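Long-range contact in nudix hydrolase DR_0079 (Deinococcus radiodurans, PDB 2O5F), which hydrolyses nucleoside di- and triphosphates to monophosphates with magnesium as cofactor, with a marked preference for CDP and CTP: residues V34-R42 and D65-Q73. Numbering follows the deposited sequence.
Sequences VRVVNAFLR and DVSVGGAVQ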
# COMPACT_ATOMS: atom_id res chain seq x y z
N VAL A 34 -11.56 5.86 -6.58
CA VAL A 34 -10.55 6.66 -5.89
C VAL A 34 -9.15 6.07 -6.04
O VAL A 34 -8.98 4.96 -6.55
CB VAL A 34 -10.87 6.83 -4.39
CG1 VAL A 34 -12.23 7.51 -4.22
CG2 VAL A 34 -10.86 5.48 -3.68
N ARG A 35 -8.16 6.83 -5.58
CA ARG A 35 -6.76 6.43 -5.68
C ARG A 35 -6.10 6.14 -4.33
O ARG A 35 -6.36 6.82 -3.33
CB ARG A 35 -5.96 7.53 -6.41
CG ARG A 35 -6.67 8.04 -7.67
CD ARG A 35 -5.77 8.73 -8.70
NE ARG A 35 -5.42 10.10 -8.36
CZ ARG A 35 -5.12 11.05 -9.25
NH1 ARG A 35 -5.12 10.79 -10.56
NH2 ARG A 35 -4.83 12.26 -8.83
N VAL A 36 -5.27 5.11 -4.30
CA VAL A 36 -4.53 4.74 -3.09
C VAL A 36 -3.08 4.47 -3.49
O VAL A 36 -2.76 4.36 -4.67
CB VAL A 36 -5.10 3.45 -2.43
CG1 VAL A 36 -6.55 3.68 -2.02
CG2 VAL A 36 -4.99 2.27 -3.39
N VAL A 37 -2.20 4.40 -2.50
CA VAL A 37 -0.80 4.09 -2.76
C VAL A 37 -0.48 2.89 -1.88
O VAL A 37 -1.05 2.71 -0.80
CB VAL A 37 0.15 5.27 -2.40
CG1 VAL A 37 0.14 6.32 -3.50
CG2 VAL A 37 -0.28 5.90 -1.07
N ASN A 38 0.44 2.05 -2.36
CA ASN A 38 0.86 0.87 -1.63
C ASN A 38 2.35 0.74 -1.88
O ASN A 38 2.83 1.10 -2.96
CB ASN A 38 0.12 -0.37 -2.14
CG ASN A 38 -1.30 -0.47 -1.62
OD1 ASN A 38 -1.53 -0.52 -0.41
ND2 ASN A 38 -2.27 -0.51 -2.52
N ALA A 39 3.08 0.27 -0.89
CA ALA A 39 4.52 0.10 -1.06
C ALA A 39 5.01 -1.07 -0.24
O ALA A 39 4.41 -1.44 0.77
CB ALA A 39 5.26 1.37 -0.66
N PHE A 40 6.10 -1.65 -0.71
CA PHE A 40 6.73 -2.77 -0.06
C PHE A 40 8.16 -2.36 0.27
O PHE A 40 8.84 -1.75 -0.56
CB PHE A 40 6.77 -3.99 -0.98
CG PHE A 40 5.44 -4.65 -1.16
CD1 PHE A 40 4.86 -5.36 -0.11
CD2 PHE A 40 4.77 -4.59 -2.37
CE1 PHE A 40 3.62 -5.99 -0.27
CE2 PHE A 40 3.52 -5.22 -2.54
CZ PHE A 40 2.96 -5.92 -1.48
N LEU A 41 8.59 -2.68 1.48
CA LEU A 41 9.95 -2.41 1.91
C LEU A 41 10.66 -3.75 1.72
O LEU A 41 10.29 -4.74 2.35
CB LEU A 41 9.95 -2.03 3.39
CG LEU A 41 11.31 -1.79 4.05
CD1 LEU A 41 11.95 -0.54 3.47
CD2 LEU A 41 11.13 -1.63 5.56
N ARG A 42 11.66 -3.80 0.84
CA ARG A 42 12.38 -5.05 0.60
C ARG A 42 13.86 -4.93 0.96
O ARG A 42 14.52 -3.95 0.59
CB ARG A 42 12.24 -5.49 -0.86
CG ARG A 42 12.88 -6.84 -1.14
CD ARG A 42 12.84 -7.20 -2.62
NE ARG A 42 13.49 -6.18 -3.43
CZ ARG A 42 13.70 -6.28 -4.74
NH1 ARG A 42 13.30 -7.36 -5.40
NH2 ARG A 42 14.30 -5.29 -5.39
N ASP A 65 -0.52 -6.85 6.08
CA ASP A 65 -0.79 -5.78 5.12
C ASP A 65 0.48 -5.37 4.38
O ASP A 65 1.56 -5.90 4.65
CB ASP A 65 -1.37 -4.58 5.86
CG ASP A 65 -2.00 -3.55 4.93
OD1 ASP A 65 -2.21 -3.85 3.74
OD2 ASP A 65 -2.29 -2.43 5.41
N VAL A 66 0.36 -4.43 3.45
CA VAL A 66 1.53 -3.94 2.72
C VAL A 66 2.35 -3.16 3.75
O VAL A 66 1.84 -2.74 4.79
CB VAL A 66 1.15 -2.97 1.57
CG1 VAL A 66 0.45 -3.72 0.44
CG2 VAL A 66 0.24 -1.86 2.10
N SER A 67 3.63 -2.94 3.44
CA SER A 67 4.52 -2.20 4.33
C SER A 67 3.99 -0.79 4.61
O SER A 67 3.99 -0.33 5.75
CB SER A 67 5.91 -2.08 3.71
OG SER A 67 6.42 -3.37 3.34
N VAL A 68 3.55 -0.12 3.55
CA VAL A 68 3.02 1.25 3.63
C VAL A 68 1.83 1.35 2.69
O VAL A 68 1.92 0.98 1.53
CB VAL A 68 4.05 2.30 3.14
CG1 VAL A 68 3.58 3.69 3.54
CG2 VAL A 68 5.43 2.00 3.68
N GLY A 69 0.71 1.88 3.18
CA GLY A 69 -0.44 2.00 2.30
C GLY A 69 -1.50 2.95 2.80
O GLY A 69 -1.73 3.06 4.00
N GLY A 70 -2.17 3.64 1.88
CA GLY A 70 -3.22 4.55 2.27
C GLY A 70 -3.82 5.29 1.10
O GLY A 70 -3.26 5.30 0.00
N ALA A 71 -4.96 5.92 1.34
CA ALA A 71 -5.65 6.67 0.30
C ALA A 71 -4.93 7.97 -0.02
O ALA A 71 -4.34 8.60 0.85
CB ALA A 71 -7.09 6.95 0.73
N VAL A 72 -4.99 8.38 -1.29
CA VAL A 72 -4.38 9.62 -1.73
C VAL A 72 -5.40 10.74 -1.45
O VAL A 72 -6.56 10.63 -1.84
CB VAL A 72 -4.09 9.61 -3.25
CG1 VAL A 72 -3.42 10.90 -3.67
CG2 VAL A 72 -3.22 8.41 -3.60
N GLN A 73 -4.96 11.79 -0.78
CA GLN A 73 -5.86 12.90 -0.47
C GLN A 73 -6.10 13.81 -1.66
O GLN A 73 -5.24 13.96 -2.52
CB GLN A 73 -5.31 13.71 0.70
CG GLN A 73 -5.17 12.92 1.98
CD GLN A 73 -4.69 13.76 3.14
OE1 GLN A 73 -4.40 13.24 4.22
NE2 GLN A 73 -4.60 15.07 2.93
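Val-66 lodges between Asn-38 and Phe-40 where the strand 35-42 meets the residues leading into the antiparallel strand 68-71. Its CG2 lies 3.4 Å from Asn-38 OD1, while CG1 comes to 3.9 Å from Phe-40 CZ; both neighbours cross it at about a right angle, and Leu-162 of helix 159-166 packs on the same valine. Next to it, Ser-67 and Val-68 both face Ala-39 in a classic beta bulge. With chi1 at -53°, the Ser-67 hydroxyl turns back beside its own backbone N and accepts the Leu-41 N-H at OG (2.9 Å), and OG also hydrogen-bonds Trp-49 O. Gly-69, paired with Asn-38, makes a CA-H...O contact with Val-37 O, and its N-H goes to Glu-89, an inferred magnesium ligand.

On the face opposite Asn-38 and Val-36, the small Ala-39 methyl meets Val-68, CB to CB at 4.1 Å; Phe-82 of helix 78-90 packs on Ala-39, and Leu-90 on Val-68. Val-37 faces Gly-70 and pushes CG2 to 3.2 Å from Gly-70 O, while its CG1 touches Val-72 CG2 (4.0 Å), the two side chains crossing at about a right angle. Beyond the strand end, Val-72 N binds Arg-35 O almost straight (2.9 Å, 176° at the hydrogen), laying CG2 against the same carbonyl. Glycines on this edge strand, close to Glu-85 and Glu-89, open the Nudix box, the loop-helix-loop motif that carries the magnesium-binding glutamates of Nudix hydrolases.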